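Local structure of response regulator receiver domain protein (CheY-like) (Methylobacillus flagellatus KT, 3I42) at residues Q5-E10 and L40-T45; K20-M25 and A110-I115; L26-D31 and Y48-I53. The protein is of unknown function but, as a CheY-like response regulator receiver domain, probably accepts a phosphoryl group on an aspartate in two-component signalling. All coordinates share one frame; numbering follows the deposited sequence.

Interaction 1 of 3, residues Q5-E10 and L40-T45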
loop_
_atom_site.group_PDB
_atom_site.type_symbol
_atom_site.label_atom_id
_atom_site.label_comp_id
_atom_site.label_asym_id
_atom_site.label_seq_id
_atom_site.Cartn_x
_atom_site.Cartn_y
_atom_site.Cartn_z
ATOM N N GLN A 5 10.035 -17.806 -8.130
ATOM C CA GLN A 5 9.919 -17.523 -9.559
ATOM C C GLN A 5 9.311 -16.138 -9.802
ATOM O O GLN A 5 8.238 -15.827 -9.290
ATOM C CB GLN A 5 9.044 -18.571 -10.232
ATOM C CG GLN A 5 9.775 -19.825 -10.681
ATOM C CD GLN A 5 8.884 -20.662 -11.587
ATOM O OE1 GLN A 5 9.236 -20.950 -12.744
ATOM N NE2 GLN A 5 7.697 -21.019 -11.079
ATOM N N ALA A 6 9.973 -15.333 -10.618
ATOM C CA ALA A 6 9.551 -13.955 -10.798
ATOM C C ALA A 6 9.253 -13.700 -12.263
ATOM O O ALA A 6 9.886 -14.281 -13.130
ATOM C CB ALA A 6 10.623 -12.993 -10.294
ATOM N N LEU A 7 8.261 -12.846 -12.517
ATOM C CA LEU A 7 7.968 -12.356 -13.848
ATOM C C LEU A 7 8.230 -10.870 -13.852
ATOM O O LEU A 7 7.752 -10.130 -12.994
ATOM C CB LEU A 7 6.510 -12.650 -14.253
ATOM C CG LEU A 7 6.040 -12.100 -15.627
ATOM C CD1 LEU A 7 6.529 -12.947 -16.778
ATOM C CD2 LEU A 7 4.512 -11.971 -15.707
ATOM N N ILE A 8 9.011 -10.448 -14.825
ATOM C CA ILE A 8 9.296 -9.057 -15.011
ATOM C C ILE A 8 8.543 -8.544 -16.226
ATOM O O ILE A 8 8.627 -9.132 -17.309
ATOM C CB ILE A 8 10.807 -8.845 -15.249
ATOM C CG1 ILE A 8 11.596 -9.275 -14.029
ATOM C CG2 ILE A 8 11.111 -7.398 -15.606
ATOM C CD1 ILE A 8 13.066 -9.687 -14.441
ATOM N N VAL A 9 7.832 -7.432 -16.047
ATOM C CA VAL A 9 7.102 -6.802 -17.151
ATOM C C VAL A 9 7.687 -5.438 -17.460
ATOM O O VAL A 9 7.523 -4.462 -16.701
ATOM C CB VAL A 9 5.570 -6.671 -16.857
ATOM C CG1 VAL A 9 4.856 -6.103 -18.087
ATOM C CG2 VAL A 9 4.964 -8.037 -16.444
ATOM N N GLU A 10 8.340 -5.359 -18.603
ATOM C CA GLU A 10 9.199 -4.231 -18.891
ATOM C C GLU A 10 9.501 -4.295 -20.371
ATOM O O GLU A 10 9.913 -5.359 -20.873
ATOM C CB GLU A 10 10.498 -4.360 -18.054
ATOM C CG GLU A 10 11.691 -3.573 -18.570
ATOM C CD GLU A 10 11.398 -2.090 -18.740
ATOM O OE1 GLU A 10 10.914 -1.466 -17.770
ATOM O OE2 GLU A 10 11.665 -1.544 -19.843
ATOM N N LEU A 40 -0.258 -11.164 -19.442
ATOM C CA LEU A 40 -1.497 -11.969 -19.376
ATOM C C LEU A 40 -1.310 -13.366 -19.932
ATOM O O LEU A 40 -1.640 -14.315 -19.260
ATOM C CB LEU A 40 -2.645 -11.269 -20.103
ATOM C CG LEU A 40 -3.193 -10.125 -19.243
ATOM C CD1 LEU A 40 -3.898 -9.077 -20.106
ATOM C CD2 LEU A 40 -4.123 -10.649 -18.158
ATOM N N HIS A 41 -0.743 -13.504 -21.132
ATOM C CA HIS A 41 -0.450 -14.853 -21.655
ATOM C C HIS A 41 0.498 -15.638 -20.774
ATOM O O HIS A 41 0.283 -16.839 -20.571
ATOM C CB HIS A 41 0.073 -14.816 -23.087
ATOM C CG HIS A 41 -0.944 -14.346 -24.083
ATOM N ND1 HIS A 41 -0.747 -13.242 -24.891
ATOM C CD2 HIS A 41 -2.181 -14.816 -24.388
ATOM C CE1 HIS A 41 -1.815 -13.057 -25.652
ATOM N NE2 HIS A 41 -2.700 -13.997 -25.366
ATOM N N ALA A 42 1.533 -14.972 -20.234
ATOM C CA ALA A 42 2.507 -15.637 -19.339
ATOM C C ALA A 42 1.874 -16.092 -18.030
ATOM O O ALA A 42 2.146 -17.185 -17.538
ATOM C CB ALA A 42 3.725 -14.739 -19.069
ATOM N N MET A 43 1.018 -15.257 -17.463
ATOM C CA MET A 43 0.416 -15.584 -16.171
ATOM C C MET A 43 -0.704 -16.613 -16.295
ATOM O O MET A 43 -1.070 -17.260 -15.308
ATOM C CB MET A 43 -0.085 -14.319 -15.501
ATOM C CG MET A 43 1.050 -13.487 -14.993
ATOM S SD MET A 43 0.968 -13.258 -13.248
ATOM C CE MET A 43 0.468 -14.839 -12.581
ATOM N N SER A 44 -1.243 -16.739 -17.509
ATOM C CA SER A 44 -2.151 -17.825 -17.862
ATOM C C SER A 44 -1.425 -19.135 -17.616
ATOM O O SER A 44 -1.814 -19.930 -16.762
ATOM C CB SER A 44 -2.530 -17.785 -19.357
ATOM O OG SER A 44 -3.316 -16.658 -19.702
ATOM N N THR A 45 -0.347 -19.330 -18.362
ATOM C CA THR A 45 0.284 -20.631 -18.475
ATOM C C THR A 45 1.167 -20.998 -17.274
ATOM O O THR A 45 1.203 -22.168 -16.864
ATOM C CB THR A 45 1.077 -20.736 -19.805
ATOM O OG1 THR A 45 2.224 -19.876 -19.743
ATOM C CG2 THR A 45 0.198 -20.321 -21.000
#

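Interaction 2 of 3, residues K20-M25 and A110-I115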
loop_
_atom_site.group_PDB
_atom_site.type_symbol
_atom_site.label_atom_id
_atom_site.label_comp_id
_atom_site.label_asym_id
_atom_site.label_seq_id
_atom_site.Cartn_x
_atom_site.Cartn_y
_atom_site.Cartn_z
ATOM N N LYS A 20 16.542 -8.917 -14.593
ATOM C CA LYS A 20 16.576 -10.366 -14.504
ATOM C C LYS A 20 17.900 -10.909 -13.887
ATOM O O LYS A 20 17.887 -11.895 -13.119
ATOM C CB LYS A 20 16.337 -10.907 -15.897
ATOM C CG LYS A 20 16.430 -12.403 -16.073
ATOM C CD LYS A 20 16.516 -12.629 -17.575
ATOM C CE LYS A 20 16.082 -14.010 -18.012
ATOM N NZ LYS A 20 17.048 -15.058 -17.601
ATOM N N GLU A 21 19.023 -10.266 -14.218
ATOM C CA GLU A 21 20.343 -10.595 -13.627
ATOM C C GLU A 21 20.356 -10.365 -12.126
ATOM O O GLU A 21 20.805 -11.200 -11.350
ATOM C CB GLU A 21 21.414 -9.688 -14.218
ATOM C CG GLU A 21 21.902 -10.025 -15.614
ATOM C CD GLU A 21 23.215 -9.273 -15.945
ATOM O OE1 GLU A 21 23.187 -8.308 -16.766
ATOM O OE2 GLU A 21 24.267 -9.651 -15.348
ATOM N N LEU A 22 19.841 -9.219 -11.710
ATOM C CA LEU A 22 19.800 -8.907 -10.305
ATOM C C LEU A 22 18.979 -9.920 -9.528
ATOM O O LEU A 22 19.426 -10.374 -8.464
ATOM C CB LEU A 22 19.238 -7.509 -10.080
ATOM C CG LEU A 22 19.929 -6.266 -10.653
ATOM C CD1 LEU A 22 19.135 -5.013 -10.277
ATOM C CD2 LEU A 22 21.413 -6.148 -10.227
ATOM N N LEU A 23 17.770 -10.238 -10.020
ATOM C CA LEU A 23 16.888 -11.180 -9.334
ATOM C C LEU A 23 17.601 -12.523 -9.205
ATOM O O LEU A 23 17.547 -13.176 -8.150
ATOM C CB LEU A 23 15.549 -11.362 -10.083
ATOM C CG LEU A 23 14.569 -10.181 -10.072
ATOM C CD1 LEU A 23 13.365 -10.463 -10.907
ATOM C CD2 LEU A 23 14.115 -9.897 -8.661
ATOM N N GLU A 24 18.258 -12.937 -10.281
ATOM C CA GLU A 24 19.000 -14.192 -10.285
ATOM C C GLU A 24 20.170 -14.211 -9.289
ATOM O O GLU A 24 20.365 -15.176 -8.566
ATOM C CB GLU A 24 19.486 -14.489 -11.691
ATOM C CG GLU A 24 18.353 -14.955 -12.582
ATOM C CD GLU A 24 18.813 -15.218 -14.012
ATOM O OE1 GLU A 24 19.866 -14.651 -14.423
ATOM O OE2 GLU A 24 18.125 -15.995 -14.723
ATOM N N MET A 25 20.914 -13.119 -9.220
ATOM C CA MET A 25 21.954 -12.998 -8.203
ATOM C C MET A 25 21.395 -13.136 -6.791
ATOM O O MET A 25 22.124 -13.476 -5.865
ATOM C CB MET A 25 22.652 -11.656 -8.331
ATOM C CG MET A 25 23.760 -11.603 -9.375
ATOM S SD MET A 25 24.599 -10.007 -9.222
ATOM C CE MET A 25 24.544 -9.817 -7.481
ATOM N N ALA A 110 19.906 -3.781 -3.368
ATOM C CA ALA A 110 19.597 -3.366 -1.989
ATOM C C ALA A 110 18.113 -3.098 -1.809
ATOM O O ALA A 110 17.547 -3.320 -0.734
ATOM C CB ALA A 110 20.378 -2.116 -1.608
ATOM N N SER A 111 17.499 -2.559 -2.845
ATOM C CA SER A 111 16.087 -2.221 -2.768
ATOM C C SER A 111 15.252 -3.485 -3.006
ATOM O O SER A 111 14.196 -3.666 -2.391
ATOM C CB SER A 111 15.769 -1.081 -3.741
ATOM O OG SER A 111 16.132 -1.426 -5.072
ATOM N N LEU A 112 15.773 -4.387 -3.851
ATOM C CA LEU A 112 15.144 -5.684 -4.117
ATOM C C LEU A 112 15.175 -6.662 -2.970
ATOM O O LEU A 112 14.190 -7.348 -2.707
ATOM C CB LEU A 112 15.762 -6.381 -5.341
ATOM C CG LEU A 112 15.276 -5.985 -6.723
ATOM C CD1 LEU A 112 16.138 -6.714 -7.750
ATOM C CD2 LEU A 112 13.798 -6.334 -6.884
ATOM N N GLU A 113 16.304 -6.729 -2.282
ATOM C CA GLU A 113 16.482 -7.737 -1.251
ATOM C C GLU A 113 15.342 -7.809 -0.176
ATOM O O GLU A 113 14.835 -8.894 0.075
ATOM C CB GLU A 113 17.906 -7.672 -0.660
ATOM C CG GLU A 113 18.226 -8.781 0.333
ATOM C CD GLU A 113 17.851 -8.402 1.750
ATOM O OE1 GLU A 113 17.904 -7.190 2.069
ATOM O OE2 GLU A 113 17.508 -9.307 2.540
ATOM N N PRO A 114 14.917 -6.677 0.436
ATOM C CA PRO A 114 13.818 -6.810 1.424
ATOM C C PRO A 114 12.490 -7.334 0.846
ATOM O O PRO A 114 11.760 -8.045 1.535
ATOM C CB PRO A 114 13.622 -5.381 1.955
ATOM C CG PRO A 114 14.331 -4.483 1.020
ATOM C CD PRO A 114 15.377 -5.280 0.300
ATOM N N ILE A 115 12.201 -7.003 -0.411
ATOM C CA ILE A 115 11.009 -7.519 -1.097
ATOM C C ILE A 115 11.084 -9.034 -1.221
ATOM O O ILE A 115 10.133 -9.751 -0.923
ATOM C CB ILE A 115 10.845 -6.915 -2.519
ATOM C CG1 ILE A 115 10.627 -5.400 -2.434
ATOM C CG2 ILE A 115 9.696 -7.594 -3.250
ATOM C CD1 ILE A 115 10.543 -4.707 -3.781
#

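Interaction 3 of 3, residues L26-D31 and Y48-I53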
loop_
_atom_site.group_PDB
_atom_site.type_symbol
_atom_site.label_atom_id
_atom_site.label_comp_id
_atom_site.label_asym_id
_atom_site.label_seq_id
_atom_site.Cartn_x
_atom_site.Cartn_y
_atom_site.Cartn_z
ATOM N N LEU A 26 20.106 -12.844 -6.609
ATOM C CA LEU A 26 19.510 -12.907 -5.272
ATOM C C LEU A 26 18.784 -14.217 -5.055
ATOM O O LEU A 26 18.177 -14.404 -4.011
ATOM C CB LEU A 26 18.575 -11.730 -5.022
ATOM C CG LEU A 26 19.196 -10.367 -4.690
ATOM C CD1 LEU A 26 18.242 -9.201 -5.063
ATOM C CD2 LEU A 26 19.599 -10.286 -3.220
ATOM N N GLY A 27 18.848 -15.119 -6.036
ATOM C CA GLY A 27 18.296 -16.484 -5.891
ATOM C C GLY A 27 16.902 -16.781 -6.460
ATOM O O GLY A 27 16.217 -17.726 -6.017
ATOM N N PHE A 28 16.476 -15.969 -7.427
ATOM C CA PHE A 28 15.188 -16.140 -8.088
ATOM C C PHE A 28 15.429 -16.716 -9.448
ATOM O O PHE A 28 16.468 -16.471 -10.038
ATOM C CB PHE A 28 14.502 -14.783 -8.241
ATOM C CG PHE A 28 13.662 -14.424 -7.083
ATOM C CD1 PHE A 28 14.163 -14.547 -5.776
ATOM C CD2 PHE A 28 12.349 -14.003 -7.266
ATOM C CE1 PHE A 28 13.353 -14.236 -4.656
ATOM C CE2 PHE A 28 11.540 -13.685 -6.186
ATOM C CZ PHE A 28 12.028 -13.798 -4.874
ATOM N N GLN A 29 14.474 -17.474 -9.961
ATOM C CA GLN A 29 14.418 -17.666 -11.406
ATOM C C GLN A 29 13.459 -16.603 -11.946
ATOM O O GLN A 29 12.415 -16.365 -11.339
ATOM C CB GLN A 29 13.922 -19.068 -11.774
ATOM C CG GLN A 29 14.273 -19.465 -13.217
ATOM C CD GLN A 29 13.124 -20.173 -13.949
ATOM O OE1 GLN A 29 12.760 -21.313 -13.612
ATOM N NE2 GLN A 29 12.560 -19.499 -14.971
ATOM N N ALA A 30 13.798 -15.985 -13.073
ATOM C CA ALA A 30 13.041 -14.842 -13.571
ATOM C C ALA A 30 12.877 -14.862 -15.073
ATOM O O ALA A 30 13.855 -15.074 -15.770
ATOM C CB ALA A 30 13.716 -13.546 -13.152
ATOM N N ASP A 31 11.641 -14.663 -15.561
ATOM C CA ASP A 31 11.358 -14.394 -16.981
ATOM C C ASP A 31 10.959 -12.946 -17.125
ATOM O O ASP A 31 10.514 -12.300 -16.178
ATOM C CB ASP A 31 10.172 -15.219 -17.512
ATOM C CG ASP A 31 10.234 -16.686 -17.113
ATOM O OD1 ASP A 31 11.349 -17.194 -16.878
ATOM O OD2 ASP A 31 9.162 -17.337 -17.041
ATOM N N TYR A 48 3.672 -17.582 -10.780
ATOM C CA TYR A 48 4.804 -16.814 -10.310
ATOM C C TYR A 48 4.588 -16.443 -8.882
ATOM O O TYR A 48 3.462 -16.230 -8.457
ATOM C CB TYR A 48 4.976 -15.555 -11.144
ATOM C CG TYR A 48 5.390 -15.869 -12.552
ATOM C CD1 TYR A 48 6.729 -16.171 -12.857
ATOM C CD2 TYR A 48 4.457 -15.893 -13.580
ATOM C CE1 TYR A 48 7.116 -16.486 -14.158
ATOM C CE2 TYR A 48 4.833 -16.217 -14.893
ATOM C CZ TYR A 48 6.151 -16.501 -15.176
ATOM O OH TYR A 48 6.525 -16.799 -16.473
ATOM N N ASP A 49 5.678 -16.351 -8.134
ATOM C CA ASP A 49 5.611 -15.892 -6.770
ATOM C C ASP A 49 5.585 -14.369 -6.699
ATOM O O ASP A 49 4.978 -13.804 -5.796
ATOM C CB ASP A 49 6.817 -16.435 -5.986
ATOM C CG ASP A 49 6.885 -17.970 -6.009
ATOM O OD1 ASP A 49 6.116 -18.606 -5.253
ATOM O OD2 ASP A 49 7.684 -18.531 -6.792
ATOM N N ALA A 50 6.299 -13.717 -7.627
ATOM C CA ALA A 50 6.403 -12.251 -7.648
ATOM C C ALA A 50 6.346 -11.753 -9.080
ATOM O O ALA A 50 6.953 -12.328 -9.970
ATOM C CB ALA A 50 7.691 -11.787 -6.989
ATOM N N VAL A 51 5.593 -10.683 -9.291
ATOM C CA VAL A 51 5.455 -10.094 -10.613
ATOM C C VAL A 51 5.849 -8.625 -10.498
ATOM O O VAL A 51 5.270 -7.886 -9.688
ATOM C CB VAL A 51 3.997 -10.258 -11.156
ATOM C CG1 VAL A 51 3.806 -9.574 -12.515
ATOM C CG2 VAL A 51 3.599 -11.745 -11.236
ATOM N N PHE A 52 6.833 -8.203 -11.292
ATOM C CA PHE A 52 7.329 -6.807 -11.244
ATOM C C PHE A 52 6.823 -6.076 -12.446
ATOM O O PHE A 52 7.121 -6.478 -13.573
ATOM C CB PHE A 52 8.863 -6.716 -11.206
ATOM C CG PHE A 52 9.463 -7.395 -10.009
ATOM C CD1 PHE A 52 9.798 -6.660 -8.885
ATOM C CD2 PHE A 52 9.690 -8.769 -10.026
ATOM C CE1 PHE A 52 10.333 -7.263 -7.775
ATOM C CE2 PHE A 52 10.230 -9.415 -8.921
ATOM C CZ PHE A 52 10.542 -8.661 -7.778
ATOM N N ILE A 53 6.041 -5.023 -12.205
ATOM C CA ILE A 53 5.367 -4.325 -13.303
ATOM C C ILE A 53 5.835 -2.882 -13.406
ATOM O O ILE A 53 5.621 -2.099 -12.487
ATOM C CB ILE A 53 3.813 -4.361 -13.144
ATOM C CG1 ILE A 53 3.287 -5.790 -13.214
ATOM C CG2 ILE A 53 3.127 -3.548 -14.244
ATOM C CD1 ILE A 53 1.970 -5.978 -12.492
#

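Interaction 1 of 3, residues Q5-E10 and L40-T45
L7, in the middle of strand 4-9, lies opposite A42 on the last turns of helix 36-45, with 8.4 Å between their CA atoms. The helix therefore rests on the sheet through side chains, and the two backbones stay apart. The edges of the strand are taken up by its neighbours in the sheet: L7 hydrogen-bonds through its backbone to A50 and F52, and A6 hydrogen-bonds on the other side to Q29 and D31. L7 alone of the segment 5-10 reaches across. With CG anti to the backbone N (chi1 176°), its isobutyl group is directed at the helix, and its two methyls part to meet different residues. CD1 of L7 lies 4.0 Å from CB of A42, while CD2 of L7 is 3.8 Å from CG of M43. This is one layer of the doubly wound receiver fold, in which a parallel sheet carries helices on both faces; A6 and I8 turn to the other face and touch helix 13-25. M43 does not run straight out from the helix: its chain bends at chi2 and chi3 and crosses L7 obliquely, also touching L69 of helix 62-71. The contact is apolar and buried, with 102 Å² of surface hidden between the segments. On the side of the helix away from the strand, OG of S44 hydrogen-bonds to O of L40 at 2.9 Å. That oxygen also takes the backbone N of S44, and the two donors arrive from opposite faces of the carbonyl plane. At the strand's end, E10 comes close to D54, the predicted phosphorylation site.

Interaction 2 of 3, residues K20-M25 and A110-I115
No ring, amide or carboxylate takes part where L112 meets L22 and L23, so the contact has no flat faces or edges of its own; it is made of aliphatic groups alone. The carboxylate of E24 is occupied elsewhere, in a salt bridge within its own helix, with OE2 of E24 3.2 Å from NZ of K20. One side chain of 109-119 meets two of 13-25. CD1 of L112 is shared by both leucines: it lies 4.0 Å from CB of L22 and 3.9 Å from CD2 of L23. That same CD2 of L23 also sits 4.0 Å from CD2 of L112, so a single methyl of L23 bears on both methyls of L112. The two side chains cross at about a right angle. The first bond of L23 points neither at the partner helix nor away from it, but CG, anti to the carbonyl carbon (chi1 -70°), brings the branch nearer. L22 contributes its CB here, while its side chain also touches I109. The CA atoms of L23 and L112 are 7.8 Å apart. Helices 13-25 and 109-119 pack on the same face of the receiver-domain sheet, and both side chains continue onto strands, L23 onto A6, I8, F28 and A30, and L112 onto L103. Helix 109-119 is kinked at P114, which has no N-H to give to the preceding turn. Since only methyl and methylene groups meet, cohesion between the helices rests here on dispersion and on the exclusion of water, without the directional demand that a polar bond would add.

Interaction 3 of 3, residues L26-D31 and Y48-I53
Y48 and D31 meet through one hydrogen bond, in which OH of Y48 donates to OD2 of D31 at 2.8 Å. CG of Y48 lies anti to the carbonyl carbon (chi1 -68°), which sends the ring toward D31. The acceptor lies at the edge of the phenol ring and in its plane, so that OD2 of D31 also comes within 3.6 Å of CE1 of Y48. The ring and the carboxylate stand nearly perpendicular, 87° apart, and the hydroxyl reaches the oxygen on its anti side, 19° out of the carboxylate plane. The second contact is apolar: the rim of the F28 ring, at CE2, faces CB of A50 at 4.4 Å, with the methyl near the ring plane. Around the polar pair, R46 adds a weak hydrogen bond from its NE to OH of Y48 and a long, weak ion pair with D31. L7 of strand 4-9 packs against one face of the phenol ring. A phenylalanine in place of Y48 would probably leave OD2 of D31 without its short bond and NE of R46 without its weak partner. Ahead of F28, helix 13-25 ends in a Schellman motif at G27, whose positive phi turns the chain into strand 28-33. Strands 28-33 and 50-54 are not neighbours in the sheet; strand 4-9 runs between them, and both contacts reach across it. The F28 and A50 pair spans A6 on the face covered by helices 13-25 and 109-119, where L116 touches F28 and I119 touches A50, whereas D31 and Y48 join on the other face, beside L7.

Interactions 1 and 2 lie on opposite faces of one parallel sheet, their centres about 17 Å apart, and interaction 3 lies about 9 Å from the centre of each. Strand 4-9 of interaction 1 runs between the two strands of interaction 3, with a probable backbone hydrogen bond from I8 N to D31 O and packing of A6 on F28 and Y48. L112 of interaction 2 packs on F52 and L26 of interaction 3. Along the chain the segments come as 5-10, 20-25, 26-31, 40-45, 48-53 and 110-115, so the last helix returns to pack beside the first. Together they tie both helical layers to the sheet of the receiver domain.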